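Local coordinates for protein fructokinase (Xylella fastidiosa Temecula1, PDB 3LJS) that probably catalyses the ATP-dependent phosphorylation of fructose, as a kinase of the PfkB carbohydrate kinase family with a ribokinase-like fold, at residues P248-Q253 and A299-A304; D16-P21 and V307-A312; V83-A88 and D114-V119. All coordinates share one frame; numbering follows the deposited sequence.

Interaction 1 (P248-Q253 and A299-A304); sequences PTFRVQ and AAAVGA
F250 drives the tight half of this contact, laying its ring and CB along one flank of the helix at A300, A301 and A304. With CG anti to the carbonyl carbon (chi1 -69°), the ring passes beside the first turn of 299-304. F250 CD2 comes obliquely to within 3.5 Å of A301 N. F250 CE2 lies 3.7 Å from A301 CB, and A300 CB sits in the ring plane at its edge. One turn further along, A304 CB meets F250 CB at 3.7 Å, and L325 of helix 319-328 also packs on F250. The helix offers only short side chains at A300, A301 and A304, and P248 O lies 3.1 Å from A300 CB. That carbonyl oxygen is buried by the contact and has no hydrogen-bond partner in the model. In the ribokinase-like fold the loop leads from strand 244-246, at one margin of the large sheet, toward helix 262-275, whereas 299-304 belongs to helix 289-305. T249 lies about 9 Å, side chain to side chain, from the ATP-binding residues T230 and D231. Beyond F250 the packing slackens. V252 only brushes A304, V252 CG2 to A304 CB at 4.2 Å, and it is poorly ordered, as is Q253; residues 255-257 could not be modelled. R251 turns outward to solvent, where its NE makes a weak hydrogen bond to Q329.

Interaction 2 (D16-P21 and V307-A312); sequences DMLAQP and VTRQGA
L18 and Q310 lie at the middle of this contact, the leucine CB against the amide and its CD2 methyl against the R309 carbonyl. L18 CD2 rests 3.3 Å from R309 O, and L18 CB lies 3.6 Å from Q310 NE2. Q310 puts its CG anti to the carbonyl carbon (chi1 -59°) and then runs straight out, carrying the amide past L18 to A19. There Q310 OE1 stands 3.1 Å from A19 O; both are acceptors, so no bond joins them as modelled. At the D16 end A312 CB packs against the carboxylate, 3.4 Å from D16 OD2, and more loosely on L18 CD1. At the Q20 end the glutamine brings its side chain up to R309 and Q310. Behind this first layer, the turn is closed by a hydrogen bond from R309 N to A312 O (3.1 Å), and Q310 takes up a left-handed backbone conformation. Strand 14-19 is held by backbone bonds to C34 and L32 on one flank and to A93 and V95 on the other. The selenomethionine M17 packs on M17 of the second subunit, and R309 on P28 of that chain. The contact thus sets the tip of the hairpin of strands 307-308 and 313-315 against the small four-stranded sheet, the lid of the ribokinase-like fold, which here also meets its dimer partner.

Interaction 3 (V83-A88 and D114-V119); sequences VRTSTA and DLLFRV
V83 reaches the F117 ring obliquely, with V83 CG2 3.8 Å from F117 CD1 and almost as near to CE1. Its chi1 of -70° places that methyl between the backbone N and the carbonyl carbon, pointing at the ring, and the two side chains meet at about a right angle. The aromatic surroundings hold the ring further: F10, H121 and F122 each make an edge-to-face pairing with it. The other flat group, the guanidinium of R118, bonds within its own segment and makes a long, weak ion pair with D144. R118 NH1 donates to L115 O (2.9 Å) and also to F117 O. In the second bond, 2.8 Å from R118 NH1 to F117 O, the acceptor lies in the guanidinium plane, although the nitrogen stands 52° above the plane of that carbonyl. Two bonds from one nitrogen therefore tie the bend on which L116 and F117 are mounted.

L116 forms the second foothold. Its CD2 methyl fits against T87 CG2 and A88 CB, each 3.9 Å away, with T85 OG1 a little further off. That hydroxyl oxygen accepts from T87 N (3.0 Å, nearly straight at 160°), an ST turn that curls the chain round the leucine methyl as the strand ends.

Strand 82-85 is an outermost strand of the large sheet and is bonded through V83 and T85 to strand 53-60. F117 is wedged between V83, V56 of that inner strand and V148 of helix 143-158, while L116 packs on M58.

How the interactions relate
Interaction 2 is partly buried, while interactions 1 and 3 are surface contacts on opposite sides of the chain's centre, their centres 36 Å apart. Each of these two involves a margin of the large sheet: interaction 3 packs a loop on the edge strand 82-85, and interaction 1 folds the loop after the other edge strand, 244-246, onto a helix. Both are apolar: F250 leads in interaction 1, while L116 and F117 share interaction 3. Interaction 2 differs, mixing leucine with amides, a carboxylate and an arginine where the lid sheet meets a hairpin, and it alone lies close to the second subunit. It closes a chain loop enclosing the other two, and helix 289-305 of interaction 1 runs directly into its strand 307-308.

Interaction 1 (P248-Q253 and A299-A304)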
loop_
_atom_site.group_PDB
_atom_site.type_symbol
_atom_site.label_atom_id
_atom_site.label_comp_id
_atom_site.label_asym_id
_atom_site.label_seq_id
_atom_site.Cartn_x
_atom_site.Cartn_y
_atom_site.Cartn_z
ATOM N N PRO B 248 -12.597 36.221 9.774
ATOM C CA PRO B 248 -13.609 36.413 8.725
ATOM C C PRO B 248 -13.649 35.163 7.846
ATOM O O PRO B 248 -12.602 34.604 7.525
ATOM C CB PRO B 248 -13.092 37.631 7.959
ATOM C CG PRO B 248 -12.297 38.380 8.997
ATOM C CD PRO B 248 -11.563 37.267 9.705
ATOM N N THR B 249 -14.844 34.722 7.460
ATOM C CA THR B 249 -14.963 33.528 6.622
ATOM C C THR B 249 -15.491 33.860 5.226
ATOM O O THR B 249 -15.902 34.992 4.957
ATOM C CB THR B 249 -15.901 32.483 7.266
ATOM O OG1 THR B 249 -16.122 32.816 8.642
ATOM C CG2 THR B 249 -15.276 31.099 7.192
ATOM N N PHE B 250 -15.477 32.866 4.341
ATOM C CA PHE B 250 -15.954 33.047 2.974
ATOM C C PHE B 250 -16.882 31.918 2.531
ATOM O O PHE B 250 -16.721 30.767 2.939
ATOM C CB PHE B 250 -14.766 33.149 2.017
ATOM C CG PHE B 250 -13.972 34.413 2.177
ATOM C CD1 PHE B 250 -14.378 35.587 1.551
ATOM C CD2 PHE B 250 -12.839 34.439 2.984
ATOM C CE1 PHE B 250 -13.667 36.772 1.727
ATOM C CE2 PHE B 250 -12.117 35.618 3.170
ATOM C CZ PHE B 250 -12.531 36.787 2.540
ATOM N N ARG B 251 -17.856 32.270 1.694
ATOM C CA ARG B 251 -18.831 31.319 1.166
ATOM C C ARG B 251 -18.617 31.141 -0.340
ATOM O O ARG B 251 -19.040 31.977 -1.133
ATOM C CB ARG B 251 -20.257 31.824 1.461
ATOM C CG ARG B 251 -20.512 33.311 1.142
ATOM C CD ARG B 251 -21.075 33.514 -0.265
ATOM N NE ARG B 251 -21.080 34.915 -0.690
ATOM C CZ ARG B 251 -21.936 35.840 -0.258
ATOM N NH1 ARG B 251 -22.879 35.523 0.621
ATOM N NH2 ARG B 251 -21.853 37.086 -0.712
ATOM N N VAL B 252 -17.956 30.055 -0.733
ATOM C CA VAL B 252 -17.686 29.821 -2.153
ATOM C C VAL B 252 -18.095 28.429 -2.659
ATOM O O VAL B 252 -17.561 27.942 -3.655
ATOM C CB VAL B 252 -16.180 30.071 -2.465
ATOM C CG1 VAL B 252 -15.914 29.979 -3.964
ATOM C CG2 VAL B 252 -15.773 31.445 -1.959
ATOM N N GLN B 253 -19.047 27.791 -1.980
ATOM C CA GLN B 253 -19.518 26.468 -2.395
ATOM C C GLN B 253 -18.425 25.404 -2.313
ATOM O O GLN B 253 -17.327 25.586 -2.842
ATOM C CB GLN B 253 -20.058 26.541 -3.831
ATOM C CG GLN B 253 -20.356 25.195 -4.488
ATOM C CD GLN B 253 -21.562 24.494 -3.891
ATOM O OE1 GLN B 253 -21.576 24.146 -2.709
ATOM N NE2 GLN B 253 -22.586 24.281 -4.712
ATOM N N ALA B 299 -5.969 34.197 4.939
ATOM C CA ALA B 299 -5.859 32.749 5.111
ATOM C C ALA B 299 -7.194 32.056 4.827
ATOM O O ALA B 299 -7.235 31.004 4.176
ATOM C CB ALA B 299 -5.389 32.431 6.527
ATOM N N ALA B 300 -8.283 32.647 5.311
ATOM C CA ALA B 300 -9.614 32.079 5.097
ATOM C C ALA B 300 -9.956 32.091 3.608
ATOM O O ALA B 300 -10.584 31.158 3.097
ATOM C CB ALA B 300 -10.653 32.870 5.882
ATOM N N ALA B 301 -9.541 33.145 2.911
ATOM C CA ALA B 301 -9.814 33.250 1.479
ATOM C C ALA B 301 -9.097 32.142 0.719
ATOM O O ALA B 301 -9.651 31.566 -0.212
ATOM C CB ALA B 301 -9.381 34.617 0.957
ATOM N N VAL B 302 -7.859 31.847 1.113
ATOM C CA VAL B 302 -7.091 30.782 0.472
ATOM C C VAL B 302 -7.810 29.440 0.694
ATOM O O VAL B 302 -7.989 28.646 -0.235
ATOM C CB VAL B 302 -5.655 30.688 1.066
ATOM C CG1 VAL B 302 -4.905 29.503 0.446
ATOM C CG2 VAL B 302 -4.889 31.988 0.800
ATOM N N GLY B 303 -8.223 29.199 1.936
ATOM C CA GLY B 303 -8.912 27.963 2.260
ATOM C C GLY B 303 -10.216 27.815 1.503
ATOM O O GLY B 303 -10.587 26.716 1.097
ATOM N N ALA B 304 -10.914 28.928 1.302
ATOM C CA ALA B 304 -12.188 28.908 0.596
ATOM C C ALA B 304 -12.035 28.621 -0.897
ATOM O O ALA B 304 -12.923 28.028 -1.513
ATOM C CB ALA B 304 -12.917 30.240 0.804
#

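Interaction 2 (D16-P21 and V307-A312)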
loop_
_atom_site.group_PDB
_atom_site.type_symbol
_atom_site.label_atom_id
_atom_site.label_comp_id
_atom_site.label_asym_id
_atom_site.label_seq_id
_atom_site.Cartn_x
_atom_site.Cartn_y
_atom_site.Cartn_z
ATOM N N ASP B 16 -2.465 9.886 -1.671
ATOM C CA ASP B 16 -3.855 9.684 -1.288
ATOM C C ASP B 16 -4.433 8.911 -2.469
ATOM O O ASP B 16 -4.414 9.408 -3.599
ATOM C CB ASP B 16 -4.618 11.011 -1.146
ATOM C CG ASP B 16 -4.207 11.811 0.083
ATOM O OD1 ASP B 16 -4.021 11.213 1.160
ATOM O OD2 ASP B 16 -4.093 13.050 -0.027
HETATM N N MSE B 17 -4.914 7.695 -2.218
HETATM C CA MSE B 17 -5.506 6.868 -3.269
HETATM C C MSE B 17 -7.022 6.956 -3.128
HETATM O O MSE B 17 -7.610 6.343 -2.236
HETATM C CB MSE B 17 -5.041 5.417 -3.133
HETATM C CG MSE B 17 -3.590 5.190 -3.512
HETATM SE SE MSE B 17 -3.276 5.343 -5.420
HETATM C CE MSE B 17 -3.626 3.518 -5.908
ATOM N N LEU B 18 -7.638 7.725 -4.022
ATOM C CA LEU B 18 -9.076 7.969 -4.007
ATOM C C LEU B 18 -9.913 6.907 -4.705
ATOM O O LEU B 18 -9.911 6.806 -5.929
ATOM C CB LEU B 18 -9.359 9.339 -4.635
ATOM C CG LEU B 18 -9.083 10.604 -3.809
ATOM C CD1 LEU B 18 -7.808 10.477 -3.007
ATOM C CD2 LEU B 18 -9.017 11.802 -4.748
ATOM N N ALA B 19 -10.640 6.123 -3.917
ATOM C CA ALA B 19 -11.485 5.070 -4.463
ATOM C C ALA B 19 -12.652 5.690 -5.217
ATOM O O ALA B 19 -13.371 6.527 -4.672
ATOM C CB ALA B 19 -12.008 4.178 -3.340
ATOM N N GLN B 20 -12.830 5.281 -6.469
ATOM C CA GLN B 20 -13.922 5.790 -7.288
ATOM C C GLN B 20 -15.121 4.857 -7.194
ATOM O O GLN B 20 -14.969 3.652 -6.983
ATOM C CB GLN B 20 -13.491 5.907 -8.752
ATOM C CG GLN B 20 -12.354 6.879 -8.996
ATOM C CD GLN B 20 -12.543 8.183 -8.254
ATOM O OE1 GLN B 20 -12.169 8.306 -7.087
ATOM N NE2 GLN B 20 -13.141 9.164 -8.923
ATOM N N PRO B 21 -16.335 5.404 -7.351
ATOM C CA PRO B 21 -17.553 4.592 -7.278
ATOM C C PRO B 21 -17.556 3.513 -8.353
ATOM O O PRO B 21 -16.928 3.667 -9.403
ATOM C CB PRO B 21 -18.663 5.617 -7.496
ATOM C CG PRO B 21 -18.059 6.893 -6.975
ATOM C CD PRO B 21 -16.665 6.825 -7.540
ATOM N N VAL B 307 -9.440 23.693 -3.839
ATOM C CA VAL B 307 -10.369 22.655 -4.269
ATOM C C VAL B 307 -9.925 21.279 -3.785
ATOM O O VAL B 307 -8.764 20.904 -3.942
ATOM C CB VAL B 307 -10.489 22.618 -5.805
ATOM C CG1 VAL B 307 -11.377 21.452 -6.230
ATOM C CG2 VAL B 307 -11.050 23.941 -6.311
ATOM N N THR B 308 -10.856 20.533 -3.198
ATOM C CA THR B 308 -10.573 19.194 -2.691
ATOM C C THR B 308 -11.500 18.148 -3.302
ATOM O O THR B 308 -12.618 18.462 -3.725
ATOM C CB THR B 308 -10.738 19.127 -1.159
ATOM O OG1 THR B 308 -12.045 19.594 -0.800
ATOM C CG2 THR B 308 -9.685 19.981 -0.468
ATOM N N ARG B 309 -11.025 16.906 -3.345
ATOM C CA ARG B 309 -11.799 15.784 -3.870
ATOM C C ARG B 309 -11.594 14.627 -2.889
ATOM O O ARG B 309 -10.513 14.041 -2.844
ATOM C CB ARG B 309 -11.295 15.383 -5.264
ATOM C CG ARG B 309 -12.423 14.972 -6.198
ATOM C CD ARG B 309 -12.124 13.708 -6.997
ATOM N NE ARG B 309 -11.275 13.942 -8.161
ATOM C CZ ARG B 309 -11.435 13.321 -9.328
ATOM N NH1 ARG B 309 -12.414 12.437 -9.479
ATOM N NH2 ARG B 309 -10.618 13.577 -10.339
ATOM N N GLN B 310 -12.624 14.303 -2.108
ATOM C CA GLN B 310 -12.518 13.238 -1.107
ATOM C C GLN B 310 -11.307 13.590 -0.252
ATOM O O GLN B 310 -10.473 12.734 0.051
ATOM C CB GLN B 310 -12.281 11.877 -1.774
ATOM C CG GLN B 310 -13.368 11.444 -2.742
ATOM C CD GLN B 310 -13.006 10.174 -3.491
ATOM O OE1 GLN B 310 -12.911 9.093 -2.904
ATOM N NE2 GLN B 310 -12.798 10.300 -4.797
ATOM N N GLY B 311 -11.215 14.855 0.145
ATOM C CA GLY B 311 -10.058 15.285 0.905
ATOM C C GLY B 311 -8.995 15.364 -0.172
ATOM O O GLY B 311 -9.312 15.155 -1.338
ATOM N N ALA B 312 -7.749 15.651 0.167
ATOM C CA ALA B 312 -6.725 15.732 -0.874
ATOM C C ALA B 312 -7.022 16.908 -1.799
ATOM O O ALA B 312 -8.076 16.972 -2.435
ATOM C CB ALA B 312 -6.683 14.432 -1.681
#

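Interaction 3 (V83-A88 and D114-V119)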
loop_
_atom_site.group_PDB
_atom_site.type_symbol
_atom_site.label_atom_id
_atom_site.label_comp_id
_atom_site.label_asym_id
_atom_site.label_seq_id
_atom_site.Cartn_x
_atom_site.Cartn_y
_atom_site.Cartn_z
ATOM N N VAL B 83 15.143 13.896 1.299
ATOM C CA VAL B 83 16.080 12.778 1.263
ATOM C C VAL B 83 15.287 11.554 0.827
ATOM O O VAL B 83 14.058 11.541 0.927
ATOM C CB VAL B 83 16.752 12.518 2.631
ATOM C CG1 VAL B 83 17.720 13.650 2.947
ATOM C CG2 VAL B 83 15.706 12.383 3.713
ATOM N N ARG B 84 15.980 10.530 0.341
ATOM C CA ARG B 84 15.302 9.333 -0.149
ATOM C C ARG B 84 15.728 8.053 0.560
ATOM O O ARG B 84 16.800 7.987 1.157
ATOM C CB ARG B 84 15.567 9.171 -1.654
ATOM C CG ARG B 84 15.344 10.431 -2.489
ATOM C CD ARG B 84 13.883 10.868 -2.482
ATOM N NE ARG B 84 13.032 10.011 -3.301
ATOM C CZ ARG B 84 12.853 10.157 -4.610
ATOM N NH1 ARG B 84 13.467 11.132 -5.266
ATOM N NH2 ARG B 84 12.052 9.329 -5.267
ATOM N N THR B 85 14.876 7.035 0.486
ATOM C CA THR B 85 15.179 5.747 1.088
ATOM C C THR B 85 14.505 4.596 0.346
ATOM O O THR B 85 13.408 4.747 -0.193
ATOM C CB THR B 85 14.748 5.686 2.557
ATOM O OG1 THR B 85 15.102 4.404 3.094
ATOM C CG2 THR B 85 13.248 5.890 2.688
ATOM N N SER B 86 15.178 3.449 0.323
ATOM C CA SER B 86 14.663 2.249 -0.328
ATOM C C SER B 86 14.288 1.244 0.750
ATOM O O SER B 86 13.844 0.138 0.450
ATOM C CB SER B 86 15.731 1.635 -1.239
ATOM O OG SER B 86 16.096 2.528 -2.277
ATOM N N THR B 87 14.472 1.640 2.005
ATOM C CA THR B 87 14.181 0.779 3.148
ATOM C C THR B 87 12.688 0.561 3.358
ATOM O O THR B 87 12.268 -0.478 3.865
ATOM C CB THR B 87 14.792 1.369 4.438
ATOM O OG1 THR B 87 16.218 1.420 4.303
ATOM C CG2 THR B 87 14.439 0.515 5.649
ATOM N N ALA B 88 11.889 1.549 2.974
ATOM C CA ALA B 88 10.446 1.451 3.117
ATOM C C ALA B 88 9.769 2.167 1.959
ATOM O O ALA B 88 10.374 3.006 1.282
ATOM C CB ALA B 88 10.001 2.052 4.450
ATOM N N ASP B 114 8.557 8.153 5.019
ATOM C CA ASP B 114 8.585 9.409 5.773
ATOM C C ASP B 114 8.930 9.243 7.253
ATOM O O ASP B 114 9.431 10.174 7.890
ATOM C CB ASP B 114 7.253 10.166 5.625
ATOM C CG ASP B 114 6.143 9.579 6.474
ATOM O OD1 ASP B 114 5.452 8.638 6.017
ATOM O OD2 ASP B 114 5.959 10.062 7.611
ATOM N N LEU B 115 8.671 8.055 7.794
ATOM C CA LEU B 115 8.959 7.763 9.200
ATOM C C LEU B 115 10.448 7.554 9.484
ATOM O O LEU B 115 10.862 7.526 10.642
ATOM C CB LEU B 115 8.218 6.495 9.639
ATOM C CG LEU B 115 6.837 6.518 10.301
ATOM C CD1 LEU B 115 6.363 7.927 10.552
ATOM C CD2 LEU B 115 5.869 5.754 9.428
ATOM N N LEU B 116 11.248 7.411 8.433
ATOM C CA LEU B 116 12.676 7.151 8.596
ATOM C C LEU B 116 13.594 8.367 8.559
ATOM O O LEU B 116 14.817 8.228 8.596
ATOM C CB LEU B 116 13.124 6.123 7.551
ATOM C CG LEU B 116 13.073 4.627 7.908
ATOM C CD1 LEU B 116 12.101 4.344 9.028
ATOM C CD2 LEU B 116 12.715 3.841 6.659
ATOM N N PHE B 117 13.014 9.559 8.483
ATOM C CA PHE B 117 13.819 10.776 8.476
ATOM C C PHE B 117 14.458 10.876 9.865
ATOM O O PHE B 117 13.784 10.689 10.873
ATOM C CB PHE B 117 12.929 12.001 8.232
ATOM C CG PHE B 117 13.696 13.271 7.970
ATOM C CD1 PHE B 117 13.838 13.758 6.672
ATOM C CD2 PHE B 117 14.272 13.985 9.019
ATOM C CE1 PHE B 117 14.541 14.942 6.421
ATOM C CE2 PHE B 117 14.978 15.169 8.780
ATOM C CZ PHE B 117 15.111 15.648 7.477
ATOM N N ARG B 118 15.755 11.152 9.920
ATOM C CA ARG B 118 16.442 11.272 11.205
ATOM C C ARG B 118 17.126 12.628 11.302
ATOM O O ARG B 118 17.318 13.303 10.290
ATOM C CB ARG B 118 17.460 10.132 11.381
ATOM C CG ARG B 118 16.808 8.751 11.573
ATOM C CD ARG B 118 15.952 8.701 12.846
ATOM N NE ARG B 118 15.206 7.447 12.977
ATOM C CZ ARG B 118 13.936 7.272 12.613
ATOM N NH1 ARG B 118 13.229 8.276 12.093
ATOM N NH2 ARG B 118 13.373 6.078 12.753
ATOM N N VAL B 119 17.490 13.026 12.517
ATOM C CA VAL B 119 18.120 14.326 12.731
ATOM C C VAL B 119 19.297 14.592 11.801
ATOM O O VAL B 119 19.512 15.727 11.376
ATOM C CB VAL B 119 18.566 14.489 14.201
ATOM C CG1 VAL B 119 19.321 15.799 14.375
ATOM C CG2 VAL B 119 17.338 14.475 15.107
#